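Local coordinates for autoinducer 2-binding protein LsrB (Clostridium saccharobutylicum DSM 13864, PDB 6DSP) that binds the quorum-sensing signal autoinducer-2, as its tetrahydroxytetrahydrofuran form, in the cleft between two lobes of a periplasmic-binding-protein fold, at residues V24-K29 and V54-D59; W109-D114 and V165-S170; D218-N223 and V245-F250; G277-Y282 and I299-V304. All coordinates share one frame; numbering follows the deposited sequence.

Contact 1 (V24-K29 and V54-D59); sequences VTFIPK and VDYEGD. With PAV ((2R,4S)-2-methyl-2,3,3,4-tetrahydroxytetrahydrofuran), chain C.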
loop_
_atom_site.group_PDB
_atom_site.type_symbol
_atom_site.label_atom_id
_atom_site.label_comp_id
_atom_site.label_asym_id
_atom_site.label_seq_id
_atom_site.Cartn_x
_atom_site.Cartn_y
_atom_site.Cartn_z
ATOM N N VAL A 24 11.895 18.001 -1.658
ATOM C CA VAL A 24 10.707 17.194 -1.936
ATOM C C VAL A 24 9.942 17.007 -0.636
ATOM O O VAL A 24 10.515 16.552 0.361
ATOM C CB VAL A 24 11.091 15.819 -2.512
ATOM C CG1 VAL A 24 9.831 15.001 -2.778
ATOM C CG2 VAL A 24 11.938 15.972 -3.775
ATOM N N THR A 25 8.646 17.340 -0.642
ATOM C CA THR A 25 7.776 17.080 0.507
ATOM C C THR A 25 7.174 15.688 0.322
ATOM O O THR A 25 6.510 15.418 -0.693
ATOM C CB THR A 25 6.675 18.135 0.626
ATOM O OG1 THR A 25 7.269 19.442 0.685
ATOM C CG2 THR A 25 5.831 17.895 1.861
ATOM N N PHE A 26 7.480 14.794 1.249
ATOM C CA PHE A 26 7.083 13.393 1.166
ATOM C C PHE A 26 5.902 13.213 2.107
ATOM O O PHE A 26 6.048 13.371 3.331
ATOM C CB PHE A 26 8.278 12.518 1.562
ATOM C CG PHE A 26 8.047 11.023 1.451
ATOM C CD1 PHE A 26 7.525 10.464 0.289
ATOM C CD2 PHE A 26 8.443 10.165 2.463
ATOM C CE1 PHE A 26 7.421 9.068 0.159
ATOM C CE2 PHE A 26 8.311 8.786 2.334
ATOM C CZ PHE A 26 7.773 8.242 1.191
ATOM N N ILE A 27 4.746 12.890 1.546
ATOM C CA ILE A 27 3.490 12.886 2.294
ATOM C C ILE A 27 2.949 11.459 2.370
ATOM O O ILE A 27 2.657 10.848 1.330
ATOM C CB ILE A 27 2.437 13.822 1.675
ATOM C CG1 ILE A 27 3.005 15.244 1.530
ATOM C CG2 ILE A 27 1.153 13.788 2.528
ATOM C CD1 ILE A 27 2.083 16.220 0.815
ATOM N N PRO A 28 2.788 10.902 3.574
ATOM C CA PRO A 28 2.238 9.565 3.742
ATOM C C PRO A 28 0.720 9.639 3.887
ATOM O O PRO A 28 0.142 10.717 4.032
ATOM C CB PRO A 28 2.842 9.150 5.088
ATOM C CG PRO A 28 2.821 10.447 5.895
ATOM C CD PRO A 28 3.199 11.496 4.877
ATOM N N LYS A 29 0.074 8.467 3.850
ATOM C CA LYS A 29 -1.354 8.456 4.172
ATOM C C LYS A 29 -1.601 8.902 5.607
ATOM O O LYS A 29 -2.629 9.537 5.888
ATOM C CB LYS A 29 -1.953 7.063 3.956
ATOM C CG LYS A 29 -2.099 6.655 2.533
ATOM C CD LYS A 29 -2.799 5.279 2.439
ATOM C CE LYS A 29 -2.925 4.755 1.027
ATOM N NZ LYS A 29 -3.465 3.359 1.080
ATOM N N VAL A 54 14.432 15.734 1.744
ATOM C CA VAL A 54 13.080 15.204 1.809
ATOM C C VAL A 54 12.469 15.667 3.119
ATOM O O VAL A 54 12.969 15.328 4.198
ATOM C CB VAL A 54 13.079 13.674 1.722
ATOM C CG1 VAL A 54 11.657 13.141 2.001
ATOM C CG2 VAL A 54 13.557 13.245 0.342
ATOM N N ASP A 55 11.412 16.470 3.022
ATOM C CA ASP A 55 10.665 16.950 4.174
ATOM C C ASP A 55 9.445 16.051 4.371
ATOM O O ASP A 55 8.475 16.145 3.623
ATOM C CB ASP A 55 10.271 18.413 3.960
ATOM C CG ASP A 55 9.466 18.991 5.123
ATOM O OD1 ASP A 55 9.378 18.357 6.190
ATOM O OD2 ASP A 55 8.934 20.099 4.954
ATOM N N TYR A 56 9.505 15.188 5.384
ATOM C CA TYR A 56 8.406 14.273 5.673
ATOM C C TYR A 56 7.311 15.028 6.420
ATOM O O TYR A 56 7.546 15.556 7.519
ATOM C CB TYR A 56 8.958 13.138 6.531
ATOM C CG TYR A 56 7.994 12.056 6.940
ATOM C CD1 TYR A 56 7.236 11.368 5.992
ATOM C CD2 TYR A 56 7.902 11.647 8.270
ATOM C CE1 TYR A 56 6.403 10.314 6.369
ATOM C CE2 TYR A 56 7.104 10.617 8.658
ATOM C CZ TYR A 56 6.342 9.942 7.709
ATOM O OH TYR A 56 5.505 8.911 8.090
ATOM N N GLU A 57 6.114 15.089 5.843
ATOM C CA GLU A 57 5.025 15.866 6.422
ATOM C C GLU A 57 3.723 15.094 6.270
ATOM O O GLU A 57 3.367 14.719 5.150
ATOM C CB GLU A 57 4.897 17.223 5.723
ATOM C CG GLU A 57 6.121 18.123 5.927
ATOM C CD GLU A 57 6.357 18.544 7.379
ATOM O OE1 GLU A 57 5.410 18.505 8.179
ATOM O OE2 GLU A 57 7.504 18.883 7.722
ATOM N N GLY A 58 2.990 14.940 7.359
ATOM C CA GLY A 58 1.707 14.276 7.312
ATOM C C GLY A 58 0.897 14.591 8.528
ATOM O O GLY A 58 1.032 15.649 9.151
ATOM N N ASP A 59 0.002 13.683 8.858
ATOM C CA ASP A 59 -0.910 13.839 9.983
ATOM C C ASP A 59 -1.110 12.476 10.630
ATOM O O ASP A 59 -1.004 11.452 9.958
ATOM C CB ASP A 59 -2.279 14.361 9.476
ATOM C CG ASP A 59 -3.201 14.786 10.601
ATOM O OD1 ASP A 59 -3.062 15.920 11.072
ATOM O OD2 ASP A 59 -4.086 13.993 11.010
HETATM O O2 PAV C . -1.325 -2.151 2.268
HETATM C C2 PAV C . -0.584 -0.948 2.558
HETATM C C1 PAV C . 0.843 -1.237 3.074
HETATM O O5 PAV C . -1.284 -0.384 3.801
HETATM C C5 PAV C . -1.043 0.956 3.817
HETATM C C4 PAV C . -0.388 1.332 2.475
HETATM O O4 PAV C . -0.979 2.515 1.945
HETATM C C3 PAV C . -0.637 0.067 1.646
HETATM O O3 PAV C . 0.367 -0.091 0.680
HETATM O O13 PAV C . -1.916 0.118 1.055
HETATM O O HOH W 1 7.503 20.939 2.878
HETATM O O HOH W 2 -0.535 12.319 6.327
#
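Strands 23-27 and 53-56 are the two parallel strands of a beta-alpha-beta unit whose crossover is helix 34-50, at the outer side of the eight-stranded sheet of one lobe. Val-24 O accepts from Asp-55 N at 2.8 Å, Phe-26 N gives its hydrogen to Asp-55 O, and Phe-26 O in turn receives Glu-57 N at 3.0 Å, so the segment 54-59 is gripped at every second residue. On the face carrying Val-24, Phe-26, Val-54 and Tyr-56, Val-54 CG1 presses on Phe-26 CB at 3.5 Å. Both aromatic side chains have CG anti to the backbone N (chi1 -177° for Phe-26, -179° for Tyr-56), which brings Phe-26 CD2 within 3.9 Å of Tyr-56 CD1. Past the strand end Pro-28 lies across the Tyr-56 side chain at about a right angle, its CG 3.6 Å from Tyr-56 CE1, while the tyrosine hydroxyl bonds to Glu-37 of the crossover helix. On the other face a water links Thr-25 OG1, which also bonds Thr-79, with Asp-55 OD2. Lys-29 points its CB away from segment 54-59, and its extended chain carries NZ to O4 of the bound signal, to which it donates at 2.8 Å. That ammonium also makes a salt bridge to Asp-167, so its positive charge is probably partly balanced by the acid while it holds a ligand hydroxyl.

Contact 2 (W109-D114 and V165-S170); sequences WDSDVD and VTDQNS. With PAV ((2R,4S)-2-methyl-2,3,3,4-tetrahydroxytetrahydrofuran), chain C.
The carboxylates of Asp-110 and Asp-167 both reach the ligand, and Asp-110 CB lies over the rim of one face of the Trp-109 indole. Asp-110 OD1 and Asp-167 OD2, 3.5 Å apart, do not bond each other; ligand hydroxyls donating to each, and the nearby ammonium of Lys-29, probably ease the like charges. Each Asp-110 oxygen takes a different hydroxyl: OD1 accepts from ligand O3 and OD2 from O4, both at 2.6 Å. Asp-167 OD2 accepts from ligand O13 at 2.7 Å, and Gln-168 NE2 donates to that same O13 along a nearly straight line (172°). With its CG lying between backbone N and carbonyl carbon, chi1 64°, Asp-167 holds its carboxylate beside Ser-111, whose CB is 3.5 Å from Asp-167 CG. Ser-111 OG accepts Asp-167 N at 3.1 Å and donates to a water that also takes Thr-166 N and gives to Asp-112 O. Thus the loop after strand 105-109 meets the first turn of helix 166-182 across the ligand cleft, with helix 89-101 lying against Val-113 and Thr-166.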
loop_
_atom_site.group_PDB
_atom_site.type_symbol
_atom_site.label_atom_id
_atom_site.label_comp_id
_atom_site.label_asym_id
_atom_site.label_seq_id
_atom_site.Cartn_x
_atom_site.Cartn_y
_atom_site.Cartn_z
ATOM N N TRP A 109 3.227 7.969 -4.796
ATOM C CA TRP A 109 3.758 6.652 -4.500
ATOM C C TRP A 109 2.693 5.925 -3.708
ATOM O O TRP A 109 1.873 6.576 -3.043
ATOM C CB TRP A 109 5.080 6.785 -3.706
ATOM C CG TRP A 109 4.883 7.256 -2.279
ATOM C CD1 TRP A 109 4.443 8.501 -1.868
ATOM C CD2 TRP A 109 5.022 6.473 -1.097
ATOM N NE1 TRP A 109 4.321 8.521 -0.477
ATOM C CE2 TRP A 109 4.650 7.284 0.016
ATOM C CE3 TRP A 109 5.418 5.156 -0.861
ATOM C CZ2 TRP A 109 4.676 6.812 1.333
ATOM C CZ3 TRP A 109 5.451 4.687 0.463
ATOM C CH2 TRP A 109 5.096 5.531 1.542
ATOM N N ASP A 110 2.722 4.584 -3.753
ATOM C CA ASP A 110 1.892 3.732 -2.891
ATOM C C ASP A 110 0.425 3.729 -3.311
ATOM O O ASP A 110 -0.063 2.714 -3.821
ATOM C CB ASP A 110 2.109 4.093 -1.414
ATOM C CG ASP A 110 1.258 3.269 -0.478
ATOM O OD1 ASP A 110 1.235 2.025 -0.657
ATOM O OD2 ASP A 110 0.671 3.854 0.479
ATOM N N SER A 111 -0.281 4.848 -3.164
ATOM C CA SER A 111 -1.676 4.954 -3.588
ATOM C C SER A 111 -1.849 6.190 -4.463
ATOM O O SER A 111 -1.601 7.324 -4.017
ATOM C CB SER A 111 -2.628 5.007 -2.393
ATOM O OG SER A 111 -3.946 4.950 -2.924
ATOM N N ASP A 112 -2.265 5.963 -5.700
ATOM C CA ASP A 112 -2.229 6.966 -6.750
ATOM C C ASP A 112 -3.418 7.930 -6.651
ATOM O O ASP A 112 -4.341 7.761 -5.833
ATOM C CB ASP A 112 -2.265 6.253 -8.110
ATOM C CG ASP A 112 -1.530 7.012 -9.216
ATOM O OD1 ASP A 112 -1.080 8.178 -9.038
ATOM O OD2 ASP A 112 -1.411 6.414 -10.298
ATOM N N VAL A 113 -3.340 8.979 -7.474
ATOM C CA VAL A 113 -4.445 9.916 -7.663
ATOM C C VAL A 113 -4.847 9.899 -9.140
ATOM O O VAL A 113 -4.304 9.112 -9.928
ATOM C CB VAL A 113 -4.060 11.346 -7.210
ATOM C CG1 VAL A 113 -3.659 11.325 -5.767
ATOM C CG2 VAL A 113 -2.914 11.878 -8.085
ATOM N N ASP A 114 -5.745 10.797 -9.561
ATOM C CA ASP A 114 -6.087 10.897 -10.969
ATOM C C ASP A 114 -4.797 11.169 -11.738
ATOM O O ASP A 114 -4.080 12.121 -11.398
ATOM C CB ASP A 114 -7.067 12.062 -11.145
ATOM C CG ASP A 114 -7.573 12.242 -12.566
ATOM O OD1 ASP A 114 -6.877 11.862 -13.501
ATOM O OD2 ASP A 114 -8.672 12.823 -12.704
ATOM N N VAL A 165 -10.041 4.591 -1.229
ATOM C CA VAL A 165 -8.632 4.730 -1.541
ATOM C C VAL A 165 -8.272 3.937 -2.802
ATOM O O VAL A 165 -8.732 2.807 -3.005
ATOM C CB VAL A 165 -7.802 4.316 -0.305
ATOM C CG1 VAL A 165 -7.956 2.840 0.040
ATOM C CG2 VAL A 165 -6.341 4.695 -0.498
ATOM N N THR A 166 -7.389 4.478 -3.627
ATOM C CA THR A 166 -7.124 3.860 -4.925
ATOM C C THR A 166 -6.419 2.512 -4.801
ATOM O O THR A 166 -6.859 1.533 -5.417
ATOM C CB THR A 166 -6.353 4.826 -5.798
ATOM O OG1 THR A 166 -7.174 5.975 -5.974
ATOM C CG2 THR A 166 -6.011 4.214 -7.122
ATOM N N ASP A 167 -5.323 2.418 -4.035
ATOM C CA ASP A 167 -4.537 1.193 -4.088
ATOM C C ASP A 167 -5.316 -0.019 -3.572
ATOM O O ASP A 167 -5.508 -1.021 -4.291
ATOM C CB ASP A 167 -3.155 1.344 -3.420
ATOM C CG ASP A 167 -3.186 1.621 -1.915
ATOM O OD1 ASP A 167 -4.200 2.086 -1.354
ATOM O OD2 ASP A 167 -2.116 1.378 -1.314
ATOM N N GLN A 168 -5.808 0.065 -2.350
ATOM C CA GLN A 168 -6.352 -1.111 -1.699
ATOM C C GLN A 168 -7.641 -1.571 -2.359
ATOM O O GLN A 168 -7.888 -2.785 -2.434
ATOM C CB GLN A 168 -6.546 -0.833 -0.221
ATOM C CG GLN A 168 -5.263 -0.571 0.515
ATOM C CD GLN A 168 -5.446 -0.205 1.949
ATOM O OE1 GLN A 168 -6.556 -0.288 2.524
ATOM N NE2 GLN A 168 -4.339 0.215 2.569
ATOM N N ASN A 169 -8.478 -0.640 -2.836
ATOM C CA ASN A 169 -9.674 -1.055 -3.559
ATOM C C ASN A 169 -9.341 -1.715 -4.897
ATOM O O ASN A 169 -10.026 -2.655 -5.301
ATOM C CB ASN A 169 -10.635 0.120 -3.695
ATOM C CG ASN A 169 -11.309 0.412 -2.388
ATOM O OD1 ASN A 169 -12.230 -0.296 -2.002
ATOM N ND2 ASN A 169 -10.818 1.406 -1.672
ATOM N N SER A 170 -8.284 -1.275 -5.580
ATOM C CA SER A 170 -7.935 -1.937 -6.834
ATOM C C SER A 170 -7.528 -3.380 -6.581
ATOM O O SER A 170 -7.834 -4.262 -7.396
ATOM C CB SER A 170 -6.864 -1.151 -7.607
ATOM O OG SER A 170 -5.569 -1.261 -7.045
HETATM O O2 PAV C . -1.325 -2.151 2.268
HETATM C C2 PAV C . -0.584 -0.948 2.558
HETATM C C1 PAV C . 0.843 -1.237 3.074
HETATM O O5 PAV C . -1.284 -0.384 3.801
HETATM C C5 PAV C . -1.043 0.956 3.817
HETATM C C4 PAV C . -0.388 1.332 2.475
HETATM O O4 PAV C . -0.979 2.515 1.945
HETATM C C3 PAV C . -0.637 0.067 1.646
HETATM O O3 PAV C . 0.367 -0.091 0.680
HETATM O O13 PAV C . -1.916 0.118 1.055
HETATM O O HOH W 3 -5.810 7.053 -3.463
#

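Contact 3 (D218-N223 and V245-F250); sequences DLIICN and VTITGF. With PAV ((2R,4S)-2-methyl-2,3,3,4-tetrahydroxytetrahydrofuran), chain C.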
loop_
_atom_site.group_PDB
_atom_site.type_symbol
_atom_site.label_atom_id
_atom_site.label_comp_id
_atom_site.label_asym_id
_atom_site.label_seq_id
_atom_site.Cartn_x
_atom_site.Cartn_y
_atom_site.Cartn_z
ATOM N N ASP A 218 -13.023 -18.542 7.758
ATOM C CA ASP A 218 -11.786 -19.272 7.518
ATOM C C ASP A 218 -10.606 -18.373 7.198
ATOM O O ASP A 218 -9.463 -18.708 7.547
ATOM C CB ASP A 218 -11.945 -20.227 6.319
ATOM C CG ASP A 218 -12.857 -21.398 6.625
ATOM O OD1 ASP A 218 -12.555 -22.156 7.579
ATOM O OD2 ASP A 218 -13.881 -21.526 5.917
ATOM N N LEU A 219 -10.851 -17.255 6.529
ATOM C CA LEU A 219 -9.780 -16.423 5.984
ATOM C C LEU A 219 -10.191 -14.965 6.079
ATOM O O LEU A 219 -11.298 -14.598 5.651
ATOM C CB LEU A 219 -9.594 -16.798 4.488
ATOM C CG LEU A 219 -8.708 -15.881 3.658
ATOM C CD1 LEU A 219 -7.254 -15.908 4.179
ATOM C CD2 LEU A 219 -8.817 -16.265 2.190
ATOM N N ILE A 220 -9.292 -14.128 6.592
ATOM C CA ILE A 220 -9.515 -12.672 6.595
ATOM C C ILE A 220 -8.349 -12.046 5.858
ATOM O O ILE A 220 -7.200 -12.192 6.291
ATOM C CB ILE A 220 -9.627 -12.095 8.023
ATOM C CG1 ILE A 220 -10.647 -12.896 8.860
ATOM C CG2 ILE A 220 -10.020 -10.580 7.926
ATOM C CD1 ILE A 220 -10.677 -12.491 10.322
ATOM N N ILE A 221 -8.641 -11.392 4.728
ATOM C CA ILE A 221 -7.599 -10.787 3.895
ATOM C C ILE A 221 -7.488 -9.328 4.319
ATOM O O ILE A 221 -8.405 -8.540 4.077
ATOM C CB ILE A 221 -7.928 -10.891 2.390
ATOM C CG1 ILE A 221 -8.162 -12.371 1.972
ATOM C CG2 ILE A 221 -6.797 -10.273 1.586
ATOM C CD1 ILE A 221 -8.690 -12.488 0.538
ATOM N N CYS A 222 -6.356 -8.976 4.915
ATOM C CA CYS A 222 -6.157 -7.651 5.521
ATOM C C CYS A 222 -5.153 -6.860 4.683
ATOM O O CYS A 222 -3.984 -6.726 5.073
ATOM C CB CYS A 222 -5.641 -7.828 6.947
ATOM S SG CYS A 222 -6.848 -8.696 7.978
ATOM N N ASN A 223 -5.613 -6.327 3.535
ATOM C CA ASN A 223 -4.753 -5.610 2.596
ATOM C C ASN A 223 -4.502 -4.158 3.005
ATOM O O ASN A 223 -4.725 -3.228 2.227
ATOM C CB ASN A 223 -5.327 -5.678 1.174
ATOM C CG ASN A 223 -6.817 -5.292 1.108
ATOM O OD1 ASN A 223 -7.631 -5.749 1.924
ATOM N ND2 ASN A 223 -7.173 -4.510 0.104
ATOM N N VAL A 245 -7.864 -19.904 12.485
ATOM C CA VAL A 245 -8.324 -18.986 11.450
ATOM C C VAL A 245 -7.103 -18.505 10.688
ATOM O O VAL A 245 -6.005 -18.389 11.255
ATOM C CB VAL A 245 -9.101 -17.803 12.071
ATOM C CG1 VAL A 245 -8.186 -16.958 12.997
ATOM C CG2 VAL A 245 -9.715 -16.933 10.982
ATOM N N THR A 246 -7.280 -18.246 9.392
ATOM C CA THR A 246 -6.170 -17.783 8.581
ATOM C C THR A 246 -6.298 -16.289 8.335
ATOM O O THR A 246 -7.291 -15.826 7.780
ATOM C CB THR A 246 -6.081 -18.528 7.251
ATOM O OG1 THR A 246 -5.830 -19.932 7.517
ATOM C CG2 THR A 246 -4.986 -17.940 6.362
ATOM N N ILE A 247 -5.279 -15.541 8.753
ATOM C CA ILE A 247 -5.193 -14.100 8.560
ATOM C C ILE A 247 -3.968 -13.842 7.703
ATOM O O ILE A 247 -2.889 -14.365 7.995
ATOM C CB ILE A 247 -5.064 -13.390 9.918
ATOM C CG1 ILE A 247 -6.352 -13.567 10.733
ATOM C CG2 ILE A 247 -4.737 -11.892 9.706
ATOM C CD1 ILE A 247 -6.165 -13.373 12.221
ATOM N N THR A 248 -4.132 -13.041 6.652
ATOM C CA THR A 248 -2.974 -12.622 5.876
ATOM C C THR A 248 -3.225 -11.202 5.415
ATOM O O THR A 248 -4.281 -10.630 5.701
ATOM C CB THR A 248 -2.685 -13.576 4.703
ATOM O OG1 THR A 248 -1.371 -13.313 4.198
ATOM C CG2 THR A 248 -3.729 -13.461 3.596
ATOM N N GLY A 249 -2.254 -10.617 4.722
ATOM C CA GLY A 249 -2.390 -9.228 4.335
ATOM C C GLY A 249 -1.034 -8.623 4.073
ATOM O O GLY A 249 -0.059 -9.333 3.828
ATOM N N PHE A 250 -1.003 -7.288 4.102
ATOM C CA PHE A 250 0.216 -6.534 3.839
ATOM C C PHE A 250 0.613 -5.706 5.061
ATOM O O PHE A 250 -0.202 -4.905 5.560
ATOM C CB PHE A 250 0.009 -5.568 2.669
ATOM C CG PHE A 250 -0.137 -6.234 1.309
ATOM C CD1 PHE A 250 0.557 -7.426 0.969
ATOM C CD2 PHE A 250 -0.931 -5.626 0.341
ATOM C CE1 PHE A 250 0.430 -7.971 -0.309
ATOM C CE2 PHE A 250 -1.051 -6.164 -0.943
ATOM C CZ PHE A 250 -0.369 -7.341 -1.264
HETATM O O2 PAV C . -1.325 -2.151 2.268
HETATM C C2 PAV C . -0.584 -0.948 2.558
HETATM C C1 PAV C . 0.843 -1.237 3.074
HETATM O O5 PAV C . -1.284 -0.384 3.801
HETATM C C5 PAV C . -1.043 0.956 3.817
HETATM C C4 PAV C . -0.388 1.332 2.475
HETATM O O4 PAV C . -0.979 2.515 1.945
HETATM C C3 PAV C . -0.637 0.067 1.646
HETATM O O3 PAV C . 0.367 -0.091 0.680
HETATM O O13 PAV C . -1.916 0.118 1.055
#
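Thr-248 O receives Cys-222 N at 2.8 Å, the shortest of five backbone bonds that join strands 219-222 and 246-249 in parallel. The others alternate along the pair: Thr-246 N to Asp-218 O, Ile-220 N to Thr-246 O at 2.9 Å, Thr-248 N to Ile-220 O and, past the strand end, Phe-250 N to Cys-222 O at 3.2 Å. With CG of Leu-219 anti to the backbone N (chi1 169°), the bend at chi2 swings CD1 over the neighbouring strand to Thr-246 CG2, 3.7 Å away. The opposite face has Cys-222 SG 4.2 Å from Ile-247 CG2, against helix 227-237, the crossover of this beta-alpha-beta unit. Gly-249 CA makes a CA-H...O contact of 3.1 Å with Cys-222 O, at backbone angles that call for glycine (phi 157°, psi -161°), and the strands close up here. Phe-250 turns its ring edge to ligand O2 and meets Trp-171 and Trp-271 edge-to-face. The paired strands end together at the pocket, where Asn-223 O and Phe-250 CB line the wall, 3.6 and 3.7 Å from ligand O2.

Contact 4 (G277-Y282 and I299-V304); sequences GAMGCY and IEIPTV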
loop_
_atom_site.group_PDB
_atom_site.type_symbol
_atom_site.label_atom_id
_atom_site.label_comp_id
_atom_site.label_asym_id
_atom_site.label_seq_id
_atom_site.Cartn_x
_atom_site.Cartn_y
_atom_site.Cartn_z
ATOM N N GLY A 277 9.763 4.551 -1.212
ATOM C CA GLY A 277 9.675 5.965 -0.856
ATOM C C GLY A 277 10.834 6.749 -1.439
ATOM O O GLY A 277 10.658 7.851 -1.957
ATOM N N ALA A 278 12.035 6.174 -1.382
ATOM C CA ALA A 278 13.197 6.834 -1.968
ATOM C C ALA A 278 13.008 7.039 -3.462
ATOM O O ALA A 278 13.315 8.116 -3.984
ATOM C CB ALA A 278 14.455 6.019 -1.698
ATOM N N MET A 279 12.512 6.024 -4.166
ATOM C CA MET A 279 12.311 6.154 -5.600
ATOM C C MET A 279 11.286 7.233 -5.934
ATOM O O MET A 279 11.470 7.994 -6.893
ATOM C CB MET A 279 11.884 4.806 -6.180
ATOM C CG MET A 279 13.011 3.769 -6.207
ATOM S SD MET A 279 12.383 2.105 -6.512
ATOM C CE MET A 279 11.808 2.307 -8.179
ATOM N N GLY A 280 10.172 7.276 -5.188
ATOM C CA GLY A 280 9.185 8.315 -5.424
ATOM C C GLY A 280 9.777 9.697 -5.253
ATOM O O GLY A 280 9.565 10.589 -6.076
ATOM N N CYS A 281 10.554 9.874 -4.193
ATOM C CA CYS A 281 11.194 11.166 -3.969
ATOM C C CYS A 281 12.246 11.457 -5.023
ATOM O O CYS A 281 12.389 12.609 -5.454
ATOM C CB CYS A 281 11.815 11.210 -2.576
ATOM S SG CYS A 281 10.575 11.248 -1.262
ATOM N N TYR A 282 12.976 10.435 -5.481
ATOM C CA TYR A 282 13.947 10.651 -6.550
ATOM C C TYR A 282 13.266 11.123 -7.839
ATOM O O TYR A 282 13.755 12.050 -8.512
ATOM C CB TYR A 282 14.767 9.386 -6.848
ATOM C CG TYR A 282 15.872 9.715 -7.820
ATOM C CD1 TYR A 282 17.094 10.192 -7.367
ATOM C CD2 TYR A 282 15.672 9.622 -9.200
ATOM C CE1 TYR A 282 18.105 10.547 -8.254
ATOM C CE2 TYR A 282 16.690 9.979 -10.104
ATOM C CZ TYR A 282 17.905 10.439 -9.614
ATOM O OH TYR A 282 18.945 10.794 -10.459
ATOM N N ILE A 299 15.476 5.439 -16.761
ATOM C CA ILE A 299 16.181 6.403 -15.931
ATOM C C ILE A 299 17.024 5.647 -14.916
ATOM O O ILE A 299 16.516 4.769 -14.217
ATOM C CB ILE A 299 15.192 7.352 -15.238
ATOM C CG1 ILE A 299 14.453 8.161 -16.307
ATOM C CG2 ILE A 299 15.916 8.265 -14.240
ATOM C CD1 ILE A 299 13.122 8.647 -15.867
ATOM N N GLU A 300 18.310 5.986 -14.846
ATOM C CA GLU A 300 19.227 5.365 -13.898
ATOM C C GLU A 300 19.142 6.120 -12.579
ATOM O O GLU A 300 19.583 7.270 -12.488
ATOM C CB GLU A 300 20.652 5.400 -14.447
ATOM C CG GLU A 300 21.717 5.043 -13.430
ATOM C CD GLU A 300 21.523 3.655 -12.849
ATOM O OE1 GLU A 300 21.662 3.503 -11.616
ATOM O OE2 GLU A 300 21.234 2.715 -13.624
ATOM N N ILE A 301 18.580 5.483 -11.556
ATOM C CA ILE A 301 18.515 6.058 -10.216
ATOM C C ILE A 301 19.763 5.607 -9.461
ATOM O O ILE A 301 19.880 4.411 -9.150
ATOM C CB ILE A 301 17.236 5.626 -9.492
ATOM C CG1 ILE A 301 16.014 6.086 -10.297
ATOM C CG2 ILE A 301 17.226 6.161 -8.069
ATOM C CD1 ILE A 301 14.696 5.724 -9.659
ATOM N N PRO A 302 20.696 6.506 -9.142
ATOM C CA PRO A 302 21.983 6.074 -8.579
ATOM C C PRO A 302 21.790 5.207 -7.343
ATOM O O PRO A 302 21.022 5.546 -6.441
ATOM C CB PRO A 302 22.678 7.392 -8.228
ATOM C CG PRO A 302 22.038 8.408 -9.097
ATOM C CD PRO A 302 20.604 7.967 -9.262
ATOM N N THR A 303 22.503 4.080 -7.308
ATOM C CA THR A 303 22.515 3.082 -6.229
ATOM C C THR A 303 21.228 2.272 -6.101
ATOM O O THR A 303 21.144 1.412 -5.210
ATOM C CB THR A 303 22.940 3.640 -4.858
ATOM O OG1 THR A 303 21.843 4.332 -4.244
ATOM C CG2 THR A 303 24.116 4.590 -5.011
ATOM N N VAL A 304 20.230 2.509 -6.946
ATOM C CA VAL A 304 19.003 1.730 -6.963
ATOM C C VAL A 304 18.914 0.868 -8.213
ATOM O O VAL A 304 18.726 -0.343 -8.130
ATOM C CB VAL A 304 17.765 2.640 -6.823
ATOM C CG1 VAL A 304 16.502 1.809 -7.009
ATOM C CG2 VAL A 304 17.779 3.318 -5.466
HETATM O O HOH W 4 19.262 9.805 -12.987
#
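Helix 273-288 packs here on the end of strand 298-301, an outermost strand of the eight-stranded mixed sheet, and on the turn that leads into strand 305-311. The short axes run 10.6 Å apart at 126°, and side chains bridge the gap with no direct hydrogen bond between the segments. The aromatic contact comes first. Ile-301 sets CG2 over one face of the Tyr-282 ring as a CH-pi contact, 4.0 Å from the centroid and 18° off the normal, while Ile-301 CG1 reaches Tyr-282 CD2 at 3.7 Å. The tyrosine CG stands anti to its own backbone N, chi1 -172°, which carries the ring out from the helix to lie against Ile-301. Pro-302 crosses the tyrosine at about a right angle and brings its CD to 3.7 Å from Tyr-282 CZ. The ring of Trp-50, on helix 34-50, meets Tyr-282 edge-to-face, and Trp-50 NE1 also bonds Pro-302 O. The remaining apolar contacts are longer. One turn back along the helix, Met-279 lays CG 4.1 Å from Val-304 CG1 and 4.3 Å from Ile-301 CD1; Val-307 of strand 305-311 lies against both Met-279 and Ile-301. Val-304 N bonds back to Ile-301 O, closing a type II turn. The polar link across the segments is a water: it lies 2.7 Å from Tyr-282 OH and donates to Glu-300 O at 2.6 Å.

From the N terminus, contact 1 closes the first loop, around helix 34-50, at the outer side of the eight-stranded sheet. Contact 2 closes the next, joining a loop of the lobe with that sheet to helix 166-182 of the other lobe, whose sheet has four parallel strands. Contact 3 then closes a short crossover in this second sheet, and contact 4 closes the last loop, back on the first lobe's sheet. All four follow in series; none nests or crosses. Contacts 1 and 2 touch through Lys-29 and through Phe-26 against Trp-109, contacts 2 and 3 through Gln-168 on Asn-223, and contacts 1 and 4 through Phe-26 on Cys-281. Contacts 1, 2 and 3 converge on the ligand.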